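Local coordinates for hypothetical protein Atu1826 (PDB 2I3D) that is of unknown function but is probably a serine hydrolase of the alpha/beta-hydrolase fold, related to the S15 family of X-Pro dipeptidyl-peptidases, at residues B[52-64]-B[84-97]. Residues are numbered along the deposited sequence; the frame is centred on the assembly and turned at random.
Sequences ILHPHPQFGGTMN and RFNFRSIGRSQGEF
The imidazole of His-54 lies between Thr-62 CA of its own loop and Phe-87 of the other, on opposite faces. Its NE2 accepts a nearly straight hydrogen bond (172°) from Phe-87 N at 3.1 Å, although the donor is tilted from the ring plane, while ND1 donates to Pro-55 O, fixing the ring's rotation. With CG set between the backbone N and the carbonyl carbon (chi1 71°), the ring presents one face to the edge of Phe-87 in a tilted edge-to-face pair, planes at 55°, with Phe-87 CD2 lying 3.5 Å from His-54 CE1. Ile-90 CG1 closes on the ring's edge.

Phe-97 uses an edge and one face: the edge turns toward the face of His-56, and Pro-57 CD sits over the face, a CH-pi contact 3.7 Å from the Phe-97 centroid. Ile-90 crosses Pro-57 at about a right angle, CD1 against CB.

Toward the sheet, Asn-86 OD1 takes the Met-63 N hydrogen bond at 2.7 Å, nearly along its C=O axis, and the extended selenomethionine side chain crosses that amide. Arg-84 NE reaches Met-63 O, at the guanidinium edge, in a weak, bent hydrogen bond of 3.0 Å. Where the strands splay apart, separate waters link Phe-85 O to Ile-52 O and to His-54 N.

The contact joins the loops following parallel strands 49-53 and 81-85 of one beta-alpha-beta unit. Helix 66-77 packs on Ile-52 and His-54, its Phe-72 making a cation-pi contact with Arg-84; helix 101-117 packs on Phe-85 and Phe-87, strand 33-40 borders Met-63, and Leu-53 touches the probable nucleophile elbow.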
loop_
_atom_site.group_PDB
_atom_site.type_symbol
_atom_site.label_atom_id
_atom_site.label_comp_id
_atom_site.label_asym_id
_atom_site.label_seq_id
_atom_site.Cartn_x
_atom_site.Cartn_y
_atom_site.Cartn_z
ATOM N N ILE B 52 14.283 6.826 -0.342
ATOM C CA ILE B 52 13.196 6.004 -0.909
ATOM C C ILE B 52 12.004 6.907 -1.242
ATOM O O ILE B 52 11.538 7.657 -0.334
ATOM C CB ILE B 52 12.727 4.895 0.095
ATOM C CG1 ILE B 52 13.915 4.296 0.864
ATOM C CG2 ILE B 52 11.870 3.840 -0.652
ATOM C CD1 ILE B 52 14.930 3.542 0.009
ATOM N N LEU B 53 11.508 6.827 -2.494
ATOM C CA LEU B 53 10.510 7.765 -3.024
ATOM C C LEU B 53 9.216 7.053 -3.397
ATOM O O LEU B 53 9.248 6.000 -4.025
ATOM C CB LEU B 53 11.091 8.529 -4.241
ATOM C CG LEU B 53 12.379 9.294 -3.894
ATOM C CD1 LEU B 53 13.071 9.871 -5.147
ATOM C CD2 LEU B 53 12.083 10.369 -2.826
ATOM N N HIS B 54 8.076 7.623 -2.991
ATOM C CA HIS B 54 6.785 6.916 -3.108
ATOM C C HIS B 54 5.961 7.268 -4.373
ATOM O O HIS B 54 6.311 8.214 -5.116
ATOM C CB HIS B 54 5.977 7.121 -1.800
ATOM C CG HIS B 54 5.448 8.514 -1.617
ATOM N ND1 HIS B 54 4.405 9.029 -2.357
ATOM C CD2 HIS B 54 5.776 9.472 -0.709
ATOM C CE1 HIS B 54 4.122 10.253 -1.926
ATOM N NE2 HIS B 54 4.926 10.540 -0.920
ATOM N N PRO B 55 4.885 6.503 -4.661
ATOM C CA PRO B 55 4.015 6.799 -5.796
ATOM C C PRO B 55 3.196 8.075 -5.720
ATOM O O PRO B 55 3.109 8.737 -4.661
ATOM C CB PRO B 55 3.039 5.597 -5.852
ATOM C CG PRO B 55 3.815 4.477 -5.186
ATOM C CD PRO B 55 4.571 5.188 -4.051
ATOM N N HIS B 56 2.552 8.375 -6.846
ATOM C CA HIS B 56 1.628 9.515 -6.908
ATOM C C HIS B 56 0.424 9.252 -5.980
ATOM O O HIS B 56 -0.003 8.101 -5.817
ATOM C CB HIS B 56 1.141 9.649 -8.340
ATOM C CG HIS B 56 0.458 10.936 -8.635
ATOM N ND1 HIS B 56 -0.850 11.185 -8.271
ATOM C CD2 HIS B 56 0.879 12.018 -9.333
ATOM C CE1 HIS B 56 -1.193 12.388 -8.712
ATOM N NE2 HIS B 56 -0.157 12.914 -9.352
ATOM N N PRO B 57 -0.137 10.311 -5.375
ATOM C CA PRO B 57 -1.358 10.065 -4.561
ATOM C C PRO B 57 -2.553 9.452 -5.307
ATOM O O PRO B 57 -3.437 8.833 -4.656
ATOM C CB PRO B 57 -1.708 11.445 -3.996
ATOM C CG PRO B 57 -0.984 12.448 -4.881
ATOM C CD PRO B 57 0.311 11.717 -5.322
ATOM N N GLN B 58 -2.607 9.564 -6.629
ATOM C CA GLN B 58 -3.735 8.957 -7.350
ATOM C C GLN B 58 -3.704 7.426 -7.225
ATOM O O GLN B 58 -4.750 6.753 -7.358
ATOM C CB GLN B 58 -3.771 9.393 -8.809
ATOM C CG GLN B 58 -2.783 8.655 -9.729
ATOM C CD GLN B 58 -2.710 9.284 -11.107
ATOM O OE1 GLN B 58 -3.667 9.937 -11.548
ATOM N NE2 GLN B 58 -1.569 9.108 -11.799
ATOM N N PHE B 59 -2.510 6.873 -7.013
ATOM C CA PHE B 59 -2.353 5.413 -6.834
ATOM C C PHE B 59 -2.125 5.084 -5.374
ATOM O O PHE B 59 -1.586 4.028 -5.044
ATOM C CB PHE B 59 -1.219 4.862 -7.717
ATOM C CG PHE B 59 -1.521 4.926 -9.181
ATOM C CD1 PHE B 59 -2.595 4.202 -9.709
ATOM C CD2 PHE B 59 -0.773 5.732 -10.034
ATOM C CE1 PHE B 59 -2.896 4.242 -11.076
ATOM C CE2 PHE B 59 -1.088 5.797 -11.421
ATOM C CZ PHE B 59 -2.149 5.052 -11.932
ATOM N N GLY B 60 -2.522 6.009 -4.510
ATOM C CA GLY B 60 -2.440 5.803 -3.071
ATOM C C GLY B 60 -1.015 5.904 -2.510
ATOM O O GLY B 60 -0.727 5.332 -1.461
ATOM N N GLY B 61 -0.134 6.651 -3.194
ATOM C CA GLY B 61 1.273 6.762 -2.759
ATOM C C GLY B 61 1.435 7.523 -1.437
ATOM O O GLY B 61 0.929 8.652 -1.303
ATOM N N THR B 62 2.126 6.890 -0.482
ATOM C CA THR B 62 2.649 7.535 0.715
ATOM C C THR B 62 3.954 6.810 1.107
ATOM O O THR B 62 4.267 5.726 0.589
ATOM C CB THR B 62 1.691 7.467 1.945
ATOM O OG1 THR B 62 1.822 6.176 2.570
ATOM C CG2 THR B 62 0.206 7.798 1.576
HETATM N N MSE B 63 4.711 7.413 2.009
HETATM C CA MSE B 63 5.926 6.779 2.509
HETATM C C MSE B 63 5.658 5.469 3.246
HETATM O O MSE B 63 6.605 4.743 3.554
HETATM C CB MSE B 63 6.690 7.721 3.435
HETATM C CG MSE B 63 5.975 7.919 4.794
HETATM SE SE MSE B 63 6.863 9.237 5.826
HETATM C CE MSE B 63 5.713 9.127 7.378
ATOM N N ASN B 64 4.398 5.203 3.591
ATOM C CA ASN B 64 4.144 3.921 4.261
ATOM C C ASN B 64 3.508 2.830 3.423
ATOM O O ASN B 64 3.170 1.787 3.962
ATOM C CB ASN B 64 3.379 4.130 5.538
ATOM C CG ASN B 64 4.174 4.934 6.558
ATOM O OD1 ASN B 64 3.665 5.908 7.047
ATOM N ND2 ASN B 64 5.451 4.568 6.812
ATOM N N ARG B 84 12.936 7.525 4.132
ATOM C CA ARG B 84 11.774 7.669 3.267
ATOM C C ARG B 84 11.004 8.884 3.765
ATOM O O ARG B 84 11.076 9.250 4.941
ATOM C CB ARG B 84 10.872 6.427 3.254
ATOM C CG ARG B 84 10.342 5.999 4.664
ATOM C CD ARG B 84 9.615 4.639 4.554
ATOM N NE ARG B 84 8.675 4.417 5.655
ATOM C CZ ARG B 84 9.018 3.977 6.869
ATOM N NH1 ARG B 84 10.287 3.712 7.179
ATOM N NH2 ARG B 84 8.074 3.803 7.781
ATOM N N PHE B 85 10.273 9.529 2.878
ATOM C CA PHE B 85 9.491 10.703 3.307
ATOM C C PHE B 85 8.281 10.933 2.407
ATOM O O PHE B 85 8.215 10.424 1.294
ATOM C CB PHE B 85 10.392 11.958 3.296
ATOM C CG PHE B 85 10.728 12.462 1.911
ATOM C CD1 PHE B 85 9.957 13.474 1.325
ATOM C CD2 PHE B 85 11.789 11.896 1.177
ATOM C CE1 PHE B 85 10.226 13.919 0.026
ATOM C CE2 PHE B 85 12.052 12.344 -0.142
ATOM C CZ PHE B 85 11.274 13.353 -0.695
ATOM N N ASN B 86 7.329 11.728 2.908
ATOM C CA ASN B 86 6.137 12.068 2.166
ATOM C C ASN B 86 6.394 13.295 1.330
ATOM O O ASN B 86 6.885 14.307 1.851
ATOM C CB ASN B 86 4.972 12.311 3.118
ATOM C CG ASN B 86 4.288 11.027 3.528
ATOM O OD1 ASN B 86 4.347 10.006 2.807
ATOM N ND2 ASN B 86 3.593 11.065 4.673
ATOM N N PHE B 87 6.065 13.213 0.046
ATOM C CA PHE B 87 6.144 14.416 -0.820
ATOM C C PHE B 87 5.219 15.511 -0.289
ATOM O O PHE B 87 4.258 15.222 0.451
ATOM C CB PHE B 87 5.774 14.116 -2.274
ATOM C CG PHE B 87 6.848 13.368 -3.030
ATOM C CD1 PHE B 87 8.163 13.871 -3.137
ATOM C CD2 PHE B 87 6.522 12.165 -3.681
ATOM C CE1 PHE B 87 9.149 13.137 -3.857
ATOM C CE2 PHE B 87 7.479 11.438 -4.427
ATOM C CZ PHE B 87 8.804 11.912 -4.500
ATOM N N ARG B 88 5.493 16.765 -0.669
ATOM C CA ARG B 88 4.551 17.881 -0.365
ATOM C C ARG B 88 3.104 17.467 -0.599
ATOM O O ARG B 88 2.785 16.823 -1.633
ATOM C CB ARG B 88 4.855 19.118 -1.231
ATOM C CG ARG B 88 4.703 18.896 -2.739
ATOM C CD ARG B 88 5.255 20.105 -3.545
ATOM N NE ARG B 88 6.658 20.363 -3.248
ATOM C CZ ARG B 88 7.275 21.516 -3.524
ATOM N NH1 ARG B 88 6.588 22.479 -4.139
ATOM N NH2 ARG B 88 8.558 21.694 -3.209
ATOM N N SER B 89 2.249 17.849 0.369
ATOM C CA SER B 89 0.774 17.632 0.382
ATOM C C SER B 89 0.380 16.272 0.949
ATOM O O SER B 89 -0.784 16.088 1.287
ATOM C CB SER B 89 0.119 17.802 -0.981
ATOM O OG SER B 89 0.148 16.579 -1.734
ATOM N N ILE B 90 1.324 15.319 1.021
ATOM C CA ILE B 90 1.030 13.953 1.497
ATOM C C ILE B 90 1.257 13.839 3.036
ATOM O O ILE B 90 2.279 14.285 3.573
ATOM C CB ILE B 90 1.950 12.932 0.740
ATOM C CG1 ILE B 90 1.934 13.157 -0.804
ATOM C CG2 ILE B 90 1.665 11.476 1.187
ATOM C CD1 ILE B 90 0.595 12.995 -1.484
ATOM N N GLY B 91 0.303 13.241 3.742
ATOM C CA GLY B 91 0.412 13.113 5.206
ATOM C C GLY B 91 0.511 14.480 5.868
ATOM O O GLY B 91 -0.286 15.365 5.598
ATOM N N ARG B 92 1.543 14.676 6.670
ATOM C CA ARG B 92 1.772 15.951 7.331
ATOM C C ARG B 92 2.699 16.876 6.535
ATOM O O ARG B 92 3.032 17.995 6.974
ATOM C CB ARG B 92 2.344 15.700 8.719
ATOM C CG ARG B 92 1.382 15.001 9.679
ATOM C CD ARG B 92 2.218 14.528 10.861
ATOM N NE ARG B 92 1.513 13.905 11.985
ATOM C CZ ARG B 92 1.483 14.427 13.219
ATOM N NH1 ARG B 92 2.069 15.607 13.463
ATOM N NH2 ARG B 92 0.855 13.795 14.207
ATOM N N SER B 93 3.175 16.423 5.373
ATOM C CA SER B 93 3.990 17.328 4.564
ATOM C C SER B 93 3.110 18.449 4.006
ATOM O O SER B 93 2.050 18.204 3.462
ATOM C CB SER B 93 4.697 16.557 3.450
ATOM O OG SER B 93 5.678 15.701 4.031
ATOM N N GLN B 94 3.583 19.682 4.149
ATOM C CA GLN B 94 2.850 20.863 3.717
ATOM C C GLN B 94 2.949 21.073 2.224
ATOM O O GLN B 94 3.752 20.424 1.547
ATOM C CB GLN B 94 3.430 22.080 4.436
ATOM C CG GLN B 94 3.123 22.065 5.913
ATOM C CD GLN B 94 3.641 23.303 6.585
ATOM O OE1 GLN B 94 4.838 23.565 6.597
ATOM N NE2 GLN B 94 2.728 24.089 7.141
ATOM N N GLY B 95 2.142 22.003 1.715
ATOM C CA GLY B 95 2.176 22.370 0.319
ATOM C C GLY B 95 1.196 21.619 -0.526
ATOM O O GLY B 95 0.387 20.839 -0.004
ATOM N N GLU B 96 1.249 21.913 -1.829
ATOM C CA GLU B 96 0.359 21.369 -2.840
ATOM C C GLU B 96 1.154 20.448 -3.762
ATOM O O GLU B 96 2.257 20.811 -4.193
ATOM C CB GLU B 96 -0.218 22.502 -3.704
ATOM C CG GLU B 96 -1.285 23.360 -3.031
ATOM C CD GLU B 96 -2.220 24.006 -4.060
ATOM O OE1 GLU B 96 -1.724 24.452 -5.113
ATOM O OE2 GLU B 96 -3.446 24.061 -3.828
ATOM N N PHE B 97 0.566 19.316 -4.116
ATOM C CA PHE B 97 1.246 18.442 -5.057
ATOM C C PHE B 97 1.321 19.135 -6.421
ATOM O O PHE B 97 0.446 19.938 -6.769
ATOM C CB PHE B 97 0.528 17.103 -5.109
ATOM C CG PHE B 97 1.415 15.945 -5.535
ATOM C CD1 PHE B 97 2.168 15.220 -4.579
ATOM C CD2 PHE B 97 1.469 15.582 -6.879
ATOM C CE1 PHE B 97 2.979 14.137 -4.984
ATOM C CE2 PHE B 97 2.243 14.541 -7.295
ATOM C CZ PHE B 97 2.994 13.794 -6.356
HETATM O O HOH W 1 8.929 7.682 0.593
HETATM O O HOH W 2 8.756 10.236 -1.549
#